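PDB 4HR6: lectin from Trichosanthes anguina, which binds galactosides through its beta-trefoil domains and belongs to a nontoxic three-chain homologue of the type II ribosome-inactivating proteins. Local coordinates for residues Ile138-Leu150 with Pro252-Tyr264. Residues are numbered along the deposited sequence; the frame is centred on the assembly and turned at random.
With AMG (methyl alpha-D-galactopyranoside), chain E.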
loop_
_atom_site.group_PDB
_atom_site.type_symbol
_atom_site.label_atom_id
_atom_site.label_comp_id
_atom_site.label_asym_id
_atom_site.label_seq_id
_atom_site.Cartn_x
_atom_site.Cartn_y
_atom_site.Cartn_z
ATOM N N ILE C 138 -8.510 -9.476 1.059
ATOM C CA ILE C 138 -8.073 -8.761 -0.134
ATOM C C ILE C 138 -7.562 -9.775 -1.149
ATOM O O ILE C 138 -6.555 -10.442 -0.905
ATOM C CB ILE C 138 -6.900 -7.785 0.171
ATOM C CG1 ILE C 138 -7.249 -6.804 1.294
ATOM C CG2 ILE C 138 -6.483 -7.046 -1.098
ATOM C CD1 ILE C 138 -8.501 -6.010 1.041
ATOM N N ILE C 139 -8.230 -9.865 -2.292
ATOM C CA ILE C 139 -7.825 -10.772 -3.359
ATOM C C ILE C 139 -6.837 -10.127 -4.311
ATOM O O ILE C 139 -7.084 -9.037 -4.822
ATOM C CB ILE C 139 -9.024 -11.188 -4.254
ATOM C CG1 ILE C 139 -10.205 -11.717 -3.427
ATOM C CG2 ILE C 139 -8.579 -12.190 -5.320
ATOM C CD1 ILE C 139 -9.846 -12.803 -2.451
ATOM N N GLY C 140 -5.754 -10.827 -4.624
ATOM C CA GLY C 140 -4.909 -10.407 -5.729
ATOM C C GLY C 140 -3.816 -11.380 -6.103
ATOM O O GLY C 140 -3.722 -12.478 -5.539
ATOM N N SER C 141 -3.010 -10.983 -7.087
ATOM C CA SER C 141 -1.791 -11.707 -7.435
ATOM C C SER C 141 -0.658 -11.111 -6.661
ATOM O O SER C 141 -0.731 -9.957 -6.236
ATOM C CB SER C 141 -1.478 -11.585 -8.925
ATOM O OG SER C 141 -2.590 -11.990 -9.693
ATOM N N ILE C 142 0.386 -11.905 -6.461
ATOM C CA ILE C 142 1.578 -11.437 -5.801
ATOM C C ILE C 142 2.710 -11.532 -6.804
ATOM O O ILE C 142 3.031 -12.633 -7.280
ATOM C CB ILE C 142 1.898 -12.265 -4.560
ATOM C CG1 ILE C 142 0.725 -12.213 -3.594
ATOM C CG2 ILE C 142 3.160 -11.747 -3.904
ATOM C CD1 ILE C 142 0.853 -13.166 -2.418
ATOM N N VAL C 143 3.311 -10.375 -7.116
ATOM C CA VAL C 143 4.262 -10.246 -8.207
ATOM C C VAL C 143 5.646 -10.040 -7.628
ATOM O O VAL C 143 5.830 -9.228 -6.751
ATOM C CB VAL C 143 3.886 -9.069 -9.139
ATOM C CG1 VAL C 143 4.816 -8.999 -10.346
ATOM C CG2 VAL C 143 2.445 -9.206 -9.608
ATOM N N GLY C 144 6.615 -10.801 -8.119
ATOM C CA GLY C 144 7.977 -10.742 -7.633
ATOM C C GLY C 144 8.867 -10.350 -8.781
ATOM O O GLY C 144 8.388 -9.804 -9.790
ATOM N N LEU C 145 10.162 -10.617 -8.644
ATOM C CA LEU C 145 11.106 -10.102 -9.618
ATOM C C LEU C 145 10.857 -10.684 -11.004
ATOM O O LEU C 145 10.219 -11.735 -11.164
ATOM C CB LEU C 145 12.557 -10.287 -9.178
ATOM C CG LEU C 145 13.282 -11.561 -9.564
ATOM C CD1 LEU C 145 14.755 -11.416 -9.198
ATOM C CD2 LEU C 145 12.618 -12.750 -8.884
ATOM N N ASP C 146 11.312 -9.933 -12.003
ATOM C CA ASP C 146 11.121 -10.266 -13.405
ATOM C C ASP C 146 9.648 -10.262 -13.753
ATOM O O ASP C 146 9.237 -10.850 -14.751
ATOM C CB ASP C 146 11.764 -11.635 -13.724
ATOM C CG ASP C 146 12.437 -11.672 -15.092
ATOM O OD1 ASP C 146 12.754 -10.591 -15.641
ATOM O OD2 ASP C 146 12.665 -12.786 -15.614
ATOM N N ASP C 147 8.850 -9.583 -12.936
ATOM C CA ASP C 147 7.399 -9.514 -13.137
ATOM C C ASP C 147 6.701 -10.857 -13.211
ATOM O O ASP C 147 5.691 -11.010 -13.915
ATOM C CB ASP C 147 7.091 -8.700 -14.384
ATOM C CG ASP C 147 7.779 -7.386 -14.362
ATOM O OD1 ASP C 147 7.433 -6.585 -13.469
ATOM O OD2 ASP C 147 8.681 -7.183 -15.190
ATOM N N MET C 148 7.205 -11.811 -12.442
ATOM C CA MET C 148 6.582 -13.125 -12.369
ATOM C C MET C 148 5.673 -13.233 -11.152
ATOM O O MET C 148 5.875 -12.527 -10.169
ATOM C CB MET C 148 7.662 -14.182 -12.351
ATOM C CG MET C 148 8.352 -14.277 -13.695
ATOM S SD MET C 148 9.568 -15.586 -13.738
ATOM C CE MET C 148 8.518 -16.998 -14.079
ATOM N N CYS C 149 4.678 -14.118 -11.246
ATOM C CA CYS C 149 3.602 -14.263 -10.264
ATOM C C CYS C 149 3.761 -15.532 -9.408
ATOM O O CYS C 149 4.081 -16.602 -9.940
ATOM C CB CYS C 149 2.259 -14.364 -10.987
ATOM S SG CYS C 149 1.526 -12.819 -11.606
ATOM N N LEU C 150 3.509 -15.421 -8.100
ATOM C CA LEU C 150 3.433 -16.590 -7.218
ATOM C C LEU C 150 2.307 -17.503 -7.646
ATOM O O LEU C 150 1.162 -17.075 -7.786
ATOM C CB LEU C 150 3.164 -16.210 -5.763
ATOM C CG LEU C 150 4.319 -15.951 -4.809
ATOM C CD1 LEU C 150 3.718 -15.848 -3.417
ATOM C CD2 LEU C 150 5.385 -17.029 -4.834
ATOM N N PRO C 252 16.363 -9.892 6.046
ATOM C CA PRO C 252 15.945 -8.799 5.158
ATOM C C PRO C 252 17.106 -7.944 4.660
ATOM O O PRO C 252 17.936 -7.500 5.454
ATOM C CB PRO C 252 15.013 -7.956 6.043
ATOM C CG PRO C 252 14.762 -8.769 7.269
ATOM C CD PRO C 252 15.978 -9.618 7.440
ATOM N N HIS C 253 17.179 -7.738 3.351
ATOM C CA HIS C 253 18.183 -6.818 2.780
ATOM C C HIS C 253 17.621 -5.871 1.709
ATOM O O HIS C 253 18.331 -4.985 1.240
ATOM C CB HIS C 253 19.423 -7.577 2.249
ATOM C CG HIS C 253 19.099 -8.713 1.329
ATOM N ND1 HIS C 253 18.322 -8.565 0.201
ATOM C CD2 HIS C 253 19.461 -10.018 1.362
ATOM C CE1 HIS C 253 18.211 -9.725 -0.419
ATOM N NE2 HIS C 253 18.898 -10.624 0.263
ATOM N N GLY C 254 16.364 -6.063 1.318
ATOM C CA GLY C 254 15.685 -5.121 0.434
ATOM C C GLY C 254 16.069 -5.122 -1.038
ATOM O O GLY C 254 15.721 -4.196 -1.761
ATOM N N ASP C 255 16.754 -6.165 -1.499
ATOM C CA ASP C 255 17.114 -6.283 -2.904
ATOM C C ASP C 255 15.918 -6.834 -3.697
ATOM O O ASP C 255 14.884 -7.181 -3.123
ATOM C CB ASP C 255 18.357 -7.170 -3.075
ATOM C CG ASP C 255 19.174 -6.813 -4.324
ATOM O OD1 ASP C 255 18.602 -6.275 -5.301
ATOM O OD2 ASP C 255 20.391 -7.071 -4.332
ATOM N N LEU C 256 16.074 -6.926 -5.011
ATOM C CA LEU C 256 14.962 -7.191 -5.921
ATOM C C LEU C 256 14.282 -8.534 -5.695
ATOM O O LEU C 256 13.070 -8.675 -5.934
ATOM C CB LEU C 256 15.441 -7.109 -7.367
ATOM C CG LEU C 256 16.070 -5.793 -7.840
ATOM C CD1 LEU C 256 16.645 -5.992 -9.234
ATOM C CD2 LEU C 256 15.062 -4.654 -7.833
ATOM N N ASN C 257 15.055 -9.521 -5.247
ATOM C CA ASN C 257 14.501 -10.843 -4.965
ATOM C C ASN C 257 13.667 -10.888 -3.677
ATOM O O ASN C 257 13.031 -11.914 -3.399
ATOM C CB ASN C 257 15.600 -11.919 -4.930
ATOM C CG ASN C 257 16.635 -11.657 -3.861
ATOM O OD1 ASN C 257 16.970 -10.508 -3.587
ATOM N ND2 ASN C 257 17.135 -12.717 -3.239
ATOM N N GLN C 258 13.665 -9.786 -2.914
ATOM C CA GLN C 258 12.807 -9.631 -1.724
ATOM C C GLN C 258 11.711 -8.546 -1.877
ATOM O O GLN C 258 11.018 -8.194 -0.901
ATOM C CB GLN C 258 13.669 -9.317 -0.498
ATOM C CG GLN C 258 14.385 -10.524 0.060
ATOM C CD GLN C 258 15.218 -10.202 1.281
ATOM O OE1 GLN C 258 15.207 -9.079 1.778
ATOM N NE2 GLN C 258 15.962 -11.194 1.767
ATOM N N GLN C 259 11.539 -8.043 -3.096
ATOM C CA GLN C 259 10.550 -7.006 -3.380
ATOM C C GLN C 259 9.392 -7.638 -4.108
ATOM O O GLN C 259 9.588 -8.430 -5.014
ATOM C CB GLN C 259 11.171 -5.880 -4.214
ATOM C CG GLN C 259 12.056 -4.921 -3.416
ATOM C CD GLN C 259 12.696 -3.854 -4.292
ATOM O OE1 GLN C 259 12.123 -3.445 -5.304
ATOM N NE2 GLN C 259 13.900 -3.402 -3.916
ATOM N N TRP C 260 8.181 -7.271 -3.703
ATOM C CA TRP C 260 6.949 -7.850 -4.213
ATOM C C TRP C 260 5.899 -6.762 -4.386
ATOM O O TRP C 260 5.992 -5.701 -3.772
ATOM C CB TRP C 260 6.400 -8.870 -3.204
ATOM C CG TRP C 260 7.364 -9.952 -2.833
ATOM C CD1 TRP C 260 8.319 -9.914 -1.854
ATOM C CD2 TRP C 260 7.481 -11.226 -3.460
ATOM N NE1 TRP C 260 9.021 -11.096 -1.832
ATOM C CE2 TRP C 260 8.510 -11.927 -2.800
ATOM C CE3 TRP C 260 6.794 -11.855 -4.504
ATOM C CZ2 TRP C 260 8.890 -13.225 -3.171
ATOM C CZ3 TRP C 260 7.167 -13.160 -4.864
ATOM C CH2 TRP C 260 8.206 -13.818 -4.198
ATOM N N VAL C 261 4.882 -7.034 -5.191
ATOM C CA VAL C 261 3.805 -6.092 -5.391
ATOM C C VAL C 261 2.526 -6.869 -5.324
ATOM O O VAL C 261 2.426 -7.922 -5.953
ATOM C CB VAL C 261 3.893 -5.398 -6.776
ATOM C CG1 VAL C 261 2.624 -4.609 -7.071
ATOM C CG2 VAL C 261 5.131 -4.516 -6.861
ATOM N N LEU C 262 1.556 -6.351 -4.570
ATOM C CA LEU C 262 0.230 -6.912 -4.535
ATOM C C LEU C 262 -0.522 -6.349 -5.727
ATOM O O LEU C 262 -0.744 -5.128 -5.805
ATOM C CB LEU C 262 -0.492 -6.501 -3.246
ATOM C CG LEU C 262 -1.541 -7.418 -2.604
ATOM C CD1 LEU C 262 -2.674 -6.585 -2.019
ATOM C CD2 LEU C 262 -2.112 -8.469 -3.527
ATOM N N PHE C 263 -0.930 -7.216 -6.652
ATOM C CA PHE C 263 -1.658 -6.755 -7.811
ATOM C C PHE C 263 -3.129 -7.120 -7.645
ATOM O O PHE C 263 -3.589 -8.194 -8.023
ATOM C CB PHE C 263 -1.036 -7.280 -9.110
ATOM C CG PHE C 263 -1.409 -6.481 -10.329
ATOM C CD1 PHE C 263 -0.583 -5.467 -10.791
ATOM C CD2 PHE C 263 -2.597 -6.723 -10.999
ATOM C CE1 PHE C 263 -0.922 -4.722 -11.911
ATOM C CE2 PHE C 263 -2.951 -5.973 -12.123
ATOM C CZ PHE C 263 -2.110 -4.972 -12.581
ATOM N N TYR C 264 -3.851 -6.179 -7.052
ATOM C CA TYR C 264 -5.247 -6.311 -6.752
ATOM C C TYR C 264 -6.043 -5.669 -7.886
ATOM O O TYR C 264 -7.281 -5.710 -7.852
ATOM C CB TYR C 264 -5.570 -5.659 -5.392
ATOM C CG TYR C 264 -5.348 -4.137 -5.346
ATOM C CD1 TYR C 264 -4.094 -3.597 -5.073
ATOM C CD2 TYR C 264 -6.387 -3.264 -5.585
ATOM C CE1 TYR C 264 -3.886 -2.218 -5.059
ATOM C CE2 TYR C 264 -6.191 -1.882 -5.571
ATOM C CZ TYR C 264 -4.942 -1.363 -5.307
ATOM O OH TYR C 264 -4.752 0.003 -5.297
HETATM C C1 AMG E . 21.995 -14.871 -1.892
HETATM C C2 AMG E . 20.842 -13.872 -2.013
HETATM C C3 AMG E . 19.882 -13.990 -0.824
HETATM C C4 AMG E . 19.423 -15.435 -0.671
HETATM C C5 AMG E . 20.629 -16.390 -0.659
HETATM C C6 AMG E . 20.220 -17.860 -0.641
HETATM C C7 AMG E . 24.185 -14.786 -0.957
HETATM O O1 AMG E . 22.792 -14.585 -0.733
HETATM O O2 AMG E . 21.392 -12.556 -2.105
HETATM O O3 AMG E . 18.735 -13.143 -0.986
HETATM O O4 AMG E . 18.521 -15.751 -1.738
HETATM O O5 AMG E . 21.449 -16.183 -1.810
HETATM O O6 AMG E . 21.323 -18.632 -0.148
HETATM O O HOH W 1 -8.835 -7.343 -5.668
HETATM O O HOH W 2 10.655 -10.938 -5.643
#
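Trp260 brings the benzo end of its indole obliquely up to Gly144, with CE3 3.5 Å from Gly144 CA, while Ile142 and Leu150 close in on the same part of the ring. With CG anti to the carbonyl carbon (chi1 -56°), the indole swings beside its own backbone N and puts its CE3 3.7 Å from Ile142 CG2; the Leu150 side chain crosses it at about a right angle, its CG nearest CZ3. Leu161 and Val237 also touch this side chain, and NE1 makes a weak hydrogen bond to Met235 O. Beyond Trp260, strands 138-143 and 261-263 run antiparallel. Val143 and Val261 exchange two backbone hydrogen bonds, Ser141 and Phe263 two more, and the Trp260 CA adds a C-H...O contact to Val143 O at 3.1 Å. The pairing joins the first and last strands of the second ricin-type beta-trefoil domain, so the chain ends beside the strand that opens the domain. On the face bearing Val143 and Phe263, these side chains lie side by side, CG2 of the valine 4.0 Å from CB of the phenylalanine, whose ring continues outward to meet Phe122 of a neighbouring chain. On the other face, Leu262 reaches Ile138 CG2 with CD1 and brings CD2 to 3.4 Å from Ser141 O. Water bridges Leu145 N and Gln259 O, its oxygen sitting over the centre of the Trp260 ring. Leu145 rests its CB on Leu256 O, in the 3-10 turn 256-258 that also carries Asn257 into the galactoside pocket. There Asn257 ND2 and His253 NE2 both donate to O3 of the methyl galactoside, each at 2.8 Å; Gln258 OE1 accepts from the backbone N of both His253 and Gly254, tying down the loop that presents the histidine.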